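Local coordinates for protein nonribosomal peptide synthase (Streptomyces sp. MJ635-86F5, PDB 5JJP) that probably activates aliphatic beta-amino acids by ATP-dependent adenylation, as a member of the adenylate-forming ligase family working in nonribosomal peptide synthesis, at residues G151-G156 and V160-L165; V87-P92 and V98-A103; I112-E117 and Q121-I126; Y34-G39 and V60-L65. All coordinates share one frame; numbering follows the deposited sequence.

Interaction 1 of 4, residues G151-G156 and V160-L165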
loop_
_atom_site.group_PDB
_atom_site.type_symbol
_atom_site.label_atom_id
_atom_site.label_comp_id
_atom_site.label_asym_id
_atom_site.label_seq_id
_atom_site.Cartn_x
_atom_site.Cartn_y
_atom_site.Cartn_z
ATOM N N GLY A 151 -21.861 -0.034 -14.431
ATOM C CA GLY A 151 -22.443 -0.418 -13.128
ATOM C C GLY A 151 -22.076 0.610 -12.071
ATOM O O GLY A 151 -20.945 1.065 -12.037
ATOM N N MET A 152 -23.045 1.022 -11.271
ATOM C CA MET A 152 -22.764 1.960 -10.193
ATOM C C MET A 152 -23.411 1.516 -8.885
ATOM O O MET A 152 -24.571 1.065 -8.858
ATOM C CB MET A 152 -23.047 3.428 -10.500
ATOM C CG MET A 152 -22.344 4.346 -9.488
ATOM S SD MET A 152 -23.316 4.695 -7.979
ATOM C CE MET A 152 -24.545 5.809 -8.689
ATOM N N ALA A 153 -22.656 1.640 -7.806
ATOM C CA ALA A 153 -23.144 1.238 -6.480
ATOM C C ALA A 153 -22.489 2.049 -5.408
ATOM O O ALA A 153 -21.446 2.648 -5.642
ATOM C CB ALA A 153 -22.864 -0.238 -6.242
ATOM N N ARG A 154 -23.128 2.086 -4.251
ATOM C CA ARG A 154 -22.601 2.808 -3.119
ATOM C C ARG A 154 -22.474 1.867 -2.004
ATOM O O ARG A 154 -23.292 0.935 -1.866
ATOM C CB ARG A 154 -23.525 3.913 -2.689
ATOM C CG ARG A 154 -23.603 5.050 -3.666
ATOM C CD ARG A 154 -24.910 5.814 -3.540
ATOM N NE ARG A 154 -24.993 6.799 -4.628
ATOM C CZ ARG A 154 -24.314 7.928 -4.627
ATOM N NH1 ARG A 154 -23.487 8.203 -3.623
ATOM N NH2 ARG A 154 -24.419 8.752 -5.645
ATOM N N PHE A 155 -21.486 2.118 -1.152
ATOM C CA PHE A 155 -21.374 1.349 0.096
ATOM C C PHE A 155 -21.401 2.310 1.261
ATOM O O PHE A 155 -20.887 3.418 1.169
ATOM C CB PHE A 155 -20.102 0.490 0.100
ATOM C CG PHE A 155 -18.852 1.280 0.067
ATOM C CD1 PHE A 155 -18.284 1.641 -1.109
ATOM C CD2 PHE A 155 -18.242 1.663 1.243
ATOM C CE1 PHE A 155 -17.130 2.411 -1.145
ATOM C CE2 PHE A 155 -17.108 2.479 1.217
ATOM C CZ PHE A 155 -16.553 2.850 0.015
ATOM N N GLY A 156 -22.014 1.906 2.354
ATOM C CA GLY A 156 -22.026 2.745 3.586
ATOM C C GLY A 156 -22.426 1.890 4.775
ATOM O O GLY A 156 -22.415 0.651 4.676
ATOM N N VAL A 160 -24.506 -2.222 0.784
ATOM C CA VAL A 160 -24.263 -1.811 -0.597
ATOM C C VAL A 160 -25.582 -1.700 -1.338
ATOM O O VAL A 160 -26.291 -2.697 -1.486
ATOM C CB VAL A 160 -23.446 -2.861 -1.331
ATOM C CG1 VAL A 160 -23.338 -2.525 -2.798
ATOM C CG2 VAL A 160 -22.050 -3.020 -0.683
ATOM N N THR A 161 -25.889 -0.501 -1.833
ATOM C CA THR A 161 -27.059 -0.274 -2.652
ATOM C C THR A 161 -26.615 0.055 -4.081
ATOM O O THR A 161 -25.655 0.785 -4.280
ATOM C CB THR A 161 -27.910 0.878 -2.087
ATOM O OG1 THR A 161 -27.091 2.028 -1.895
ATOM C CG2 THR A 161 -28.459 0.472 -0.739
ATOM N N THR A 162 -27.286 -0.546 -5.056
ATOM C CA THR A 162 -26.853 -0.477 -6.438
ATOM C C THR A 162 -27.772 0.429 -7.224
ATOM O O THR A 162 -28.921 0.115 -7.396
ATOM C CB THR A 162 -26.862 -1.878 -7.081
ATOM O OG1 THR A 162 -25.920 -2.750 -6.429
ATOM C CG2 THR A 162 -26.474 -1.793 -8.562
ATOM N N GLU A 163 -27.245 1.529 -7.743
ATOM C CA GLU A 163 -28.038 2.517 -8.495
ATOM C C GLU A 163 -28.194 2.076 -9.954
ATOM O O GLU A 163 -29.203 2.375 -10.581
ATOM C CB GLU A 163 -27.454 3.944 -8.414
ATOM C CG GLU A 163 -27.064 4.398 -7.011
ATOM C CD GLU A 163 -28.249 4.625 -6.056
ATOM O OE1 GLU A 163 -29.395 4.725 -6.522
ATOM O OE2 GLU A 163 -28.015 4.702 -4.821
ATOM N N GLN A 164 -27.211 1.356 -10.481
ATOM C CA GLN A 164 -27.237 0.854 -11.855
ATOM C C GLN A 164 -26.534 -0.493 -11.934
ATOM O O GLN A 164 -25.369 -0.583 -11.631
ATOM C CB GLN A 164 -26.579 1.843 -12.771
ATOM C CG GLN A 164 -26.062 1.137 -14.011
ATOM C CD GLN A 164 -27.069 0.984 -15.149
ATOM O OE1 GLN A 164 -27.392 1.935 -15.877
ATOM N NE2 GLN A 164 -27.579 -0.258 -15.315
ATOM N N LEU A 165 -27.269 -1.544 -12.274
ATOM C CA LEU A 165 -26.712 -2.870 -12.353
ATOM C C LEU A 165 -25.702 -2.961 -13.457
ATOM O O LEU A 165 -25.875 -2.350 -14.543
ATOM C CB LEU A 165 -27.778 -3.901 -12.650
ATOM C CG LEU A 165 -28.848 -4.117 -11.572
ATOM C CD1 LEU A 165 -29.927 -5.039 -12.137
ATOM C CD2 LEU A 165 -28.273 -4.735 -10.298
#

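Interaction 2 of 4, residues V87-P92 and V98-A103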
loop_
_atom_site.group_PDB
_atom_site.type_symbol
_atom_site.label_atom_id
_atom_site.label_comp_id
_atom_site.label_asym_id
_atom_site.label_seq_id
_atom_site.Cartn_x
_atom_site.Cartn_y
_atom_site.Cartn_z
ATOM N N VAL A 87 -13.211 -3.364 -10.546
ATOM C CA VAL A 87 -14.076 -2.470 -9.834
ATOM C C VAL A 87 -13.287 -1.188 -9.525
ATOM O O VAL A 87 -12.197 -1.258 -8.995
ATOM C CB VAL A 87 -14.459 -3.137 -8.525
ATOM C CG1 VAL A 87 -15.253 -2.165 -7.639
ATOM C CG2 VAL A 87 -15.248 -4.383 -8.816
ATOM N N VAL A 88 -13.796 -0.022 -9.897
ATOM C CA VAL A 88 -13.213 1.245 -9.447
ATOM C C VAL A 88 -13.812 1.511 -8.086
ATOM O O VAL A 88 -15.022 1.613 -7.968
ATOM C CB VAL A 88 -13.543 2.418 -10.370
ATOM C CG1 VAL A 88 -12.900 3.685 -9.875
ATOM C CG2 VAL A 88 -13.046 2.127 -11.765
ATOM N N LEU A 89 -12.969 1.601 -7.071
ATOM C CA LEU A 89 -13.408 1.847 -5.717
ATOM C C LEU A 89 -13.007 3.295 -5.286
ATOM O O LEU A 89 -11.828 3.601 -5.094
ATOM C CB LEU A 89 -12.783 0.800 -4.807
ATOM C CG LEU A 89 -13.100 0.832 -3.341
ATOM C CD1 LEU A 89 -14.595 0.744 -3.145
ATOM C CD2 LEU A 89 -12.422 -0.300 -2.623
ATOM N N GLU A 90 -14.000 4.174 -5.206
ATOM C CA GLU A 90 -13.742 5.597 -4.971
ATOM C C GLU A 90 -14.252 6.061 -3.614
ATOM O O GLU A 90 -15.457 6.071 -3.375
ATOM C CB GLU A 90 -14.379 6.434 -6.058
ATOM C CG GLU A 90 -14.159 7.932 -5.916
ATOM C CD GLU A 90 -14.429 8.660 -7.247
ATOM O OE1 GLU A 90 -13.673 8.414 -8.236
ATOM O OE2 GLU A 90 -15.384 9.498 -7.308
ATOM N N SER A 91 -13.329 6.424 -2.755
ATOM C CA SER A 91 -13.679 6.825 -1.417
ATOM C C SER A 91 -12.475 7.363 -0.695
ATOM O O SER A 91 -11.341 6.956 -0.964
ATOM C CB SER A 91 -14.274 5.631 -0.639
ATOM O OG SER A 91 -14.400 5.863 0.762
ATOM N N PRO A 92 -12.703 8.332 0.216
ATOM C CA PRO A 92 -11.608 8.550 1.126
ATOM C C PRO A 92 -11.380 7.270 1.941
ATOM O O PRO A 92 -12.271 6.459 2.070
ATOM C CB PRO A 92 -12.079 9.724 1.989
ATOM C CG PRO A 92 -13.564 9.674 1.911
ATOM C CD PRO A 92 -13.890 9.124 0.573
ATOM N N VAL A 98 -12.339 0.257 3.745
ATOM C CA VAL A 98 -11.488 -0.922 3.998
ATOM C C VAL A 98 -12.325 -2.204 3.876
ATOM O O VAL A 98 -11.927 -3.162 3.212
ATOM C CB VAL A 98 -10.792 -0.826 5.376
ATOM C CG1 VAL A 98 -9.998 -2.098 5.665
ATOM C CG2 VAL A 98 -9.890 0.401 5.453
ATOM N N ALA A 99 -13.488 -2.238 4.537
ATOM C CA ALA A 99 -14.400 -3.383 4.376
ATOM C C ALA A 99 -14.670 -3.649 2.865
ATOM O O ALA A 99 -14.650 -4.785 2.414
ATOM C CB ALA A 99 -15.694 -3.145 5.096
ATOM N N ALA A 100 -14.914 -2.594 2.106
ATOM C CA ALA A 100 -15.143 -2.729 0.631
ATOM C C ALA A 100 -13.992 -3.361 -0.121
ATOM O O ALA A 100 -14.218 -4.289 -0.963
ATOM C CB ALA A 100 -15.418 -1.401 0.016
ATOM N N PHE A 101 -12.755 -2.953 0.202
ATOM C CA PHE A 101 -11.632 -3.537 -0.538
ATOM C C PHE A 101 -11.357 -4.958 -0.103
ATOM O O PHE A 101 -11.058 -5.809 -0.942
ATOM C CB PHE A 101 -10.414 -2.610 -0.665
ATOM C CG PHE A 101 -9.516 -2.519 0.537
ATOM C CD1 PHE A 101 -9.217 -1.269 1.068
ATOM C CD2 PHE A 101 -8.822 -3.622 1.001
ATOM C CE1 PHE A 101 -8.374 -1.143 2.136
ATOM C CE2 PHE A 101 -7.930 -3.501 2.031
ATOM C CZ PHE A 101 -7.707 -2.256 2.601
ATOM N N LEU A 102 -11.603 -5.249 1.174
ATOM C CA LEU A 102 -11.563 -6.601 1.636
ATOM C C LEU A 102 -12.647 -7.470 0.947
ATOM O O LEU A 102 -12.422 -8.669 0.654
ATOM C CB LEU A 102 -11.697 -6.662 3.174
ATOM C CG LEU A 102 -10.532 -6.144 3.983
ATOM C CD1 LEU A 102 -10.867 -6.168 5.480
ATOM C CD2 LEU A 102 -9.283 -6.958 3.729
ATOM N N ALA A 103 -13.834 -6.918 0.777
ATOM C CA ALA A 103 -14.872 -7.677 0.119
ATOM C C ALA A 103 -14.420 -7.979 -1.329
ATOM O O ALA A 103 -14.495 -9.116 -1.773
ATOM C CB ALA A 103 -16.182 -6.913 0.118
#

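Interaction 3 of 4, residues I112-E117 and Q121-I126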
loop_
_atom_site.group_PDB
_atom_site.type_symbol
_atom_site.label_atom_id
_atom_site.label_comp_id
_atom_site.label_asym_id
_atom_site.label_seq_id
_atom_site.Cartn_x
_atom_site.Cartn_y
_atom_site.Cartn_z
ATOM N N ILE A 112 -9.451 -0.741 -8.419
ATOM C CA ILE A 112 -8.608 0.399 -8.715
ATOM C C ILE A 112 -9.045 1.416 -7.692
ATOM O O ILE A 112 -10.169 1.894 -7.795
ATOM C CB ILE A 112 -8.914 1.105 -10.053
ATOM C CG1 ILE A 112 -9.210 0.166 -11.217
ATOM C CG2 ILE A 112 -7.837 2.078 -10.424
ATOM C CD1 ILE A 112 -8.217 -0.885 -11.461
ATOM N N PRO A 113 -8.153 1.812 -6.757
ATOM C CA PRO A 113 -8.566 2.786 -5.733
ATOM C C PRO A 113 -8.479 4.208 -6.223
ATOM O O PRO A 113 -7.516 4.595 -6.859
ATOM C CB PRO A 113 -7.574 2.536 -4.598
ATOM C CG PRO A 113 -6.342 2.095 -5.314
ATOM C CD PRO A 113 -6.788 1.304 -6.509
ATOM N N THR A 114 -9.505 4.979 -5.909
ATOM C CA THR A 114 -9.641 6.332 -6.423
ATOM C C THR A 114 -10.189 7.206 -5.291
ATOM O O THR A 114 -10.787 6.687 -4.340
ATOM C CB THR A 114 -10.555 6.213 -7.675
ATOM O OG1 THR A 114 -9.744 6.018 -8.852
ATOM C CG2 THR A 114 -11.356 7.340 -7.893
ATOM N N ILE A 115 -10.018 8.507 -5.380
ATOM C CA ILE A 115 -10.726 9.412 -4.476
ATOM C C ILE A 115 -11.601 10.378 -5.244
ATOM O O ILE A 115 -11.409 10.547 -6.464
ATOM C CB ILE A 115 -9.769 10.164 -3.567
ATOM C CG1 ILE A 115 -8.666 10.852 -4.388
ATOM C CG2 ILE A 115 -9.145 9.179 -2.578
ATOM C CD1 ILE A 115 -7.861 11.878 -3.578
ATOM N N PRO A 116 -12.600 10.962 -4.550
ATOM C CA PRO A 116 -13.496 11.926 -5.193
ATOM C C PRO A 116 -12.777 13.038 -5.960
ATOM O O PRO A 116 -13.263 13.472 -7.015
ATOM C CB PRO A 116 -14.311 12.501 -4.010
ATOM C CG PRO A 116 -14.346 11.368 -3.016
ATOM C CD PRO A 116 -13.012 10.693 -3.148
ATOM N N GLU A 117 -11.615 13.450 -5.446
ATOM C CA GLU A 117 -10.833 14.542 -6.019
ATOM C C GLU A 117 -9.997 14.111 -7.203
ATOM O O GLU A 117 -9.303 14.924 -7.796
ATOM C CB GLU A 117 -9.929 15.123 -4.937
ATOM C CG GLU A 117 -10.682 15.781 -3.764
ATOM C CD GLU A 117 -11.182 14.804 -2.707
ATOM O OE1 GLU A 117 -10.708 13.669 -2.641
ATOM O OE2 GLU A 117 -12.090 15.176 -1.937
ATOM N N GLN A 121 -10.829 13.467 -15.986
ATOM C CA GLN A 121 -10.100 13.075 -17.170
ATOM C C GLN A 121 -9.255 11.832 -16.928
ATOM O O GLN A 121 -9.217 10.924 -17.761
ATOM C CB GLN A 121 -9.203 14.215 -17.672
ATOM C CG GLN A 121 -8.214 13.796 -18.762
ATOM C CD GLN A 121 -7.431 14.979 -19.352
ATOM O OE1 GLN A 121 -7.259 16.032 -18.714
ATOM N NE2 GLN A 121 -6.938 14.798 -20.584
ATOM N N ARG A 122 -8.582 11.785 -15.793
ATOM C CA ARG A 122 -7.798 10.585 -15.388
ATOM C C ARG A 122 -8.676 9.381 -15.111
ATOM O O ARG A 122 -8.402 8.275 -15.530
ATOM C CB ARG A 122 -6.967 10.893 -14.142
ATOM C CG ARG A 122 -6.022 9.769 -13.786
ATOM C CD ARG A 122 -5.215 10.114 -12.555
ATOM N NE ARG A 122 -4.349 8.996 -12.197
ATOM C CZ ARG A 122 -3.246 8.644 -12.861
ATOM N NH1 ARG A 122 -2.851 9.309 -13.942
ATOM N NH2 ARG A 122 -2.550 7.607 -12.433
ATOM N N LEU A 123 -9.764 9.624 -14.431
ATOM C CA LEU A 123 -10.742 8.588 -14.164
ATOM C C LEU A 123 -11.321 7.989 -15.453
ATOM O O LEU A 123 -11.373 6.770 -15.614
ATOM C CB LEU A 123 -11.860 9.145 -13.303
ATOM C CG LEU A 123 -12.963 8.171 -12.928
ATOM C CD1 LEU A 123 -12.323 7.008 -12.208
ATOM C CD2 LEU A 123 -13.983 8.855 -12.035
ATOM N N ARG A 124 -11.664 8.833 -16.405
ATOM C CA ARG A 124 -12.115 8.345 -17.725
ATOM C C ARG A 124 -11.025 7.583 -18.490
ATOM O O ARG A 124 -11.330 6.596 -19.187
ATOM C CB ARG A 124 -12.662 9.473 -18.595
ATOM C CG ARG A 124 -14.081 9.882 -18.241
ATOM C CD ARG A 124 -14.626 10.844 -19.319
ATOM N NE ARG A 124 -15.701 11.681 -18.796
ATOM C CZ ARG A 124 -15.692 13.013 -18.654
ATOM N NH1 ARG A 124 -14.658 13.760 -19.025
ATOM N NH2 ARG A 124 -16.763 13.602 -18.138
ATOM N N THR A 125 -9.768 8.001 -18.335
ATOM C CA THR A 125 -8.641 7.245 -18.913
ATOM C C THR A 125 -8.535 5.855 -18.245
ATOM O O THR A 125 -8.391 4.843 -18.945
ATOM C CB THR A 125 -7.299 8.019 -18.797
ATOM O OG1 THR A 125 -7.446 9.322 -19.360
ATOM C CG2 THR A 125 -6.182 7.322 -19.539
ATOM N N ILE A 126 -8.612 5.806 -16.909
ATOM C CA ILE A 126 -8.605 4.524 -16.187
ATOM C C ILE A 126 -9.699 3.586 -16.729
ATOM O O ILE A 126 -9.481 2.412 -16.911
ATOM C CB ILE A 126 -8.903 4.673 -14.649
ATOM C CG1 ILE A 126 -7.871 5.519 -13.871
ATOM C CG2 ILE A 126 -9.066 3.320 -13.985
ATOM C CD1 ILE A 126 -6.467 5.489 -14.410
#

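Interaction 4 of 4, residues Y34-G39 and V60-L65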
loop_
_atom_site.group_PDB
_atom_site.type_symbol
_atom_site.label_atom_id
_atom_site.label_comp_id
_atom_site.label_asym_id
_atom_site.label_seq_id
_atom_site.Cartn_x
_atom_site.Cartn_y
_atom_site.Cartn_z
ATOM N N TYR A 34 -5.102 -13.240 4.705
ATOM C CA TYR A 34 -3.802 -12.904 5.273
ATOM C C TYR A 34 -3.910 -11.651 6.138
ATOM O O TYR A 34 -3.359 -11.614 7.231
ATOM C CB TYR A 34 -2.666 -12.796 4.219
ATOM C CG TYR A 34 -1.335 -12.610 4.907
ATOM C CD1 TYR A 34 -0.661 -13.693 5.441
ATOM C CD2 TYR A 34 -0.776 -11.342 5.086
ATOM C CE1 TYR A 34 0.553 -13.525 6.094
ATOM C CE2 TYR A 34 0.453 -11.151 5.720
ATOM C CZ TYR A 34 1.105 -12.248 6.243
ATOM O OH TYR A 34 2.303 -12.109 6.888
ATOM N N LEU A 35 -4.583 -10.624 5.650
ATOM C CA LEU A 35 -4.566 -9.354 6.364
ATOM C C LEU A 35 -5.283 -9.449 7.716
ATOM O O LEU A 35 -5.018 -8.654 8.579
ATOM C CB LEU A 35 -5.175 -8.233 5.544
ATOM C CG LEU A 35 -4.461 -7.887 4.219
ATOM C CD1 LEU A 35 -5.039 -6.607 3.646
ATOM C CD2 LEU A 35 -2.966 -7.746 4.379
ATOM N N LEU A 36 -6.183 -10.426 7.872
ATOM C CA LEU A 36 -7.023 -10.523 9.049
ATOM C C LEU A 36 -6.643 -11.661 9.970
ATOM O O LEU A 36 -7.219 -11.762 11.024
ATOM C CB LEU A 36 -8.510 -10.665 8.647
ATOM C CG LEU A 36 -9.019 -9.339 8.111
ATOM C CD1 LEU A 36 -10.300 -9.569 7.416
ATOM C CD2 LEU A 36 -9.247 -8.347 9.217
ATOM N N ALA A 37 -5.639 -12.445 9.599
ATOM C CA ALA A 37 -5.268 -13.581 10.404
ATOM C C ALA A 37 -4.801 -13.214 11.818
ATOM O O ALA A 37 -5.352 -13.700 12.772
ATOM C CB ALA A 37 -4.208 -14.402 9.709
ATOM N N ALA A 38 -3.870 -12.285 11.947
ATOM C CA ALA A 38 -3.383 -11.882 13.268
ATOM C C ALA A 38 -4.493 -11.373 14.176
ATOM O O ALA A 38 -4.466 -11.598 15.393
ATOM C CB ALA A 38 -2.284 -10.825 13.169
ATOM N N GLY A 39 -5.459 -10.704 13.585
ATOM C CA GLY A 39 -6.548 -10.146 14.339
ATOM C C GLY A 39 -7.501 -11.166 14.926
ATOM O O GLY A 39 -8.222 -10.865 15.849
ATOM N N VAL A 60 -13.634 0.726 14.890
ATOM C CA VAL A 60 -14.214 -0.468 14.330
ATOM C C VAL A 60 -13.292 -1.623 14.697
ATOM O O VAL A 60 -12.104 -1.601 14.388
ATOM C CB VAL A 60 -14.386 -0.327 12.794
ATOM C CG1 VAL A 60 -14.981 -1.606 12.231
ATOM C CG2 VAL A 60 -15.318 0.844 12.476
ATOM N N SER A 61 -13.825 -2.626 15.369
ATOM C CA SER A 61 -13.008 -3.740 15.772
ATOM C C SER A 61 -12.699 -4.677 14.608
ATOM O O SER A 61 -13.374 -4.666 13.613
ATOM C CB SER A 61 -13.672 -4.539 16.915
ATOM O OG SER A 61 -14.833 -5.168 16.442
ATOM N N TYR A 62 -11.671 -5.518 14.784
ATOM C CA TYR A 62 -11.380 -6.567 13.858
ATOM C C TYR A 62 -12.622 -7.337 13.518
ATOM O O TYR A 62 -12.905 -7.574 12.339
ATOM C CB TYR A 62 -10.299 -7.514 14.414
ATOM C CG TYR A 62 -8.938 -6.975 14.105
ATOM C CD1 TYR A 62 -8.345 -7.261 12.871
ATOM C CD2 TYR A 62 -8.309 -6.080 14.924
ATOM C CE1 TYR A 62 -7.144 -6.707 12.516
ATOM C CE2 TYR A 62 -7.096 -5.562 14.583
ATOM C CZ TYR A 62 -6.520 -5.898 13.349
ATOM O OH TYR A 62 -5.309 -5.415 12.957
ATOM N N ARG A 63 -13.401 -7.688 14.535
ATOM C CA ARG A 63 -14.569 -8.524 14.319
ATOM C C ARG A 63 -15.605 -7.790 13.493
ATOM O O ARG A 63 -16.191 -8.393 12.572
ATOM C CB ARG A 63 -15.198 -8.950 15.627
ATOM C CG ARG A 63 -16.408 -9.847 15.449
ATOM C CD ARG A 63 -17.211 -10.012 16.733
ATOM N NE ARG A 63 -16.416 -10.318 17.909
ATOM C CZ ARG A 63 -16.051 -11.535 18.323
ATOM N NH1 ARG A 63 -16.328 -12.618 17.614
ATOM N NH2 ARG A 63 -15.367 -11.658 19.479
ATOM N N GLN A 64 -15.825 -6.519 13.836
ATOM C CA GLN A 64 -16.742 -5.713 13.103
ATOM C C GLN A 64 -16.286 -5.493 11.669
ATOM O O GLN A 64 -17.112 -5.398 10.793
ATOM C CB GLN A 64 -16.933 -4.334 13.744
ATOM C CG GLN A 64 -17.642 -4.430 15.070
ATOM C CD GLN A 64 -17.672 -3.127 15.831
ATOM O OE1 GLN A 64 -16.676 -2.406 15.914
ATOM N NE2 GLN A 64 -18.789 -2.877 16.485
ATOM N N LEU A 65 -14.980 -5.338 11.461
ATOM C CA LEU A 65 -14.479 -5.036 10.132
ATOM C C LEU A 65 -14.723 -6.253 9.235
ATOM O O LEU A 65 -15.166 -6.101 8.128
ATOM C CB LEU A 65 -12.990 -4.679 10.197
ATOM C CG LEU A 65 -12.277 -4.375 8.879
ATOM C CD1 LEU A 65 -12.876 -3.199 8.148
ATOM C CD2 LEU A 65 -10.822 -4.078 9.189
#

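Interaction 1 of 4, residues G151-G156 and V160-L165
An antiparallel hairpin pairing, Met152 with Gln164 and Arg154 with Thr161 in hydrogen-bonded register, joins 160-165 to 151-156 at the edge of a mixed sheet, where strand 159-162 is outermost. Arg154 N gives a straight bond to Thr161 O at 2.8 Å, and Arg154 O takes Thr161 N in return. Two residues back, at Met152, the regular pattern breaks: Met152 O receives both Gln164 N, at 3.1 Å, and Glu163 N, the latter weakly because its N-H points well off line. Two residues facing one define a classic beta bulge, which coincides with the corner the chain turns at Glu163, while Met152 N still binds Gln164 O at 2.8 Å. The bulge brings Glu163 onto the face that carries Met152 and Arg154. Bent at chi2 (-88°) and chi3, the methionine runs alongside the glutamate, its CE packed tightly on Glu163 CG at 3.3 Å. Glu163 OE2 approaches the edge of the Arg154 guanidinium, the two flat groups turned 71° apart; with NE 3.7 Å from OE2, the salt bridge is long, and the guanidinium's firmer partner is Gly141 O. On the other face Val160 meets Ala153 CB through CG1 and Phe155 CB through CG2, under cover from helix 62-77.

Interaction 2 of 4, residues V87-P92 and V98-A103
Leu89, on strand 87-90, meets Ala100 and Phe101 on helix 95-107, and its side chain carries the whole contact between 87-92 and 98-103. From the backbone, CB heads toward the helix but stops short of touching it. CG, set anti to the backbone N (chi1 -179°), continues in the same direction and holds the fork in front of the helix, still at some remove from it. The touching is done by the two methyls. CD1 rests against Ala100 CB at 3.9 Å; CD2 reaches Phe101 CB at 3.6 Å, with Phe101 N 3.9 Å from it and Ala100 CB only slightly further. CD1 thus bears on Ala100, while CD2 sits between Ala100 CB and the CB and N of Phe101. Of its side chain Phe101 offers only CB, because its ring, held between backbone N and carbonyl carbon (chi1 79°), swings off and lays one face near Val98 O, a turn back along its own helix. This is a worked case of the beta-alpha-beta unit: 87-90, helix 95-107 and the parallel neighbouring strand 111-114, with the helix packed on the sheet. Leu136 of the adjoining strand and Phe229 also touch Leu89. All three residues are buried and no hydrogen bond crosses between them, so the fit rests on shape and apolar burial rather than on directed polar bonds.

Interaction 3 of 4, residues I112-E117 and Q121-I126
Ile112 lays its CG2 methyl against CG2 of Ile126, 4.0 Å away, and its CG1 is almost as close to that same methyl. In both residues CG2 lies anti to the backbone N, and the two branched side chains slide past one another in opposite directions, so that the overlap is of flanks. A second, looser touch lies two residues further along the strand, where Thr114 OG1 comes 4.3 Å from CD1 of Leu123. Leucine and isoleucine stand three residues apart on the helix, threonine and isoleucine two apart on the strand, and the spacings match well enough for one helix face to cover one side of the strand. Strand 111-114 leads into helix 120-130 and then to strand 134-138, which runs parallel to it in the same sheet with 87-90 between them: a beta-alpha-beta crossover that skips over strand 87-90. Leu123 accordingly reaches Glu90 on that middle strand as well, and Ile126 packs on Phe186 of strand 181-186. Within the helix, Gln121 O accepts from both Thr125 N, at 3.0 Å, and Thr125 OG1, at 2.9 Å, the two donors arriving from opposite faces of the carbonyl plane. The hydroxyl of Thr125 is thereby tied to the preceding turn.

Interaction 4 of 4, residues Y34-G39 and V60-L65
Tyr62 OH lies within hydrogen-bonding distance of two carbonyl oxygens, those of Ala246 and Leu242, which must share its single proton and help hold the far end of the ring while its near end packs against Gly39 and Leu36. CG of Tyr62 lies anti to its carbonyl carbon (chi1 -85°), which carries the ring from the helix start to Gly39. The CA of Gly39 sits over one face in a CH-pi contact, 4.0 Å from the centroid of the Tyr62 ring and 21° off its normal, displaced toward the rim. Leu36 comes from another quarter: its CD2 meets CD1 of Tyr62 at the ring edge, near the ring plane, at 3.9 Å. CD1 therefore serves both partners, lying 3.7 Å from Gly39 CA. The absence of a side chain on Gly39 lets its CA come this close to the ring face. Tyr62 opens helix 62-77, and Ser61 before it is the N-cap. Ser61 OG accepts from Gln64 N at 3.1 Å and Gln64 OE1 from Ser61 N at 2.9 Å, a reciprocal pair that makes a textbook capping box and secures the helix start from which the ring projects. Were Tyr62 an alanine, Gly39 and Leu36 would probably face a gap, and the carbonyls of Ala246 and Leu242 would lose the hydroxyl they share. Around the contact, Tyr62 also touches Ala47 of strand 46-51, Leu36 packs on Leu102 of helix 95-107, and the tyrosine hydroxyl reaches the end of helix 232-243 and the loop that follows it.

Overall arrangement
From the N terminus the four contacts close in series, none enclosing or crossing another. Interaction 4 comes first and spans the longest loop, bringing the end of helix 31-37 to the start of helix 62-77 around the two-stranded hairpin between them. The rest follow along one sheet, each closing a loop of a few residues: interaction 2 joins strand 87-90 to its helix, interaction 3 does so for the neighbouring strand 111-114, and interaction 1 folds the outer strand back. Interactions 2 and 3 meet through backbone bonds between their strands. Phe155 meets Leu89 to link interactions 1 and 2, and Leu65 and Leu36 bring interaction 4 against helix 95-107.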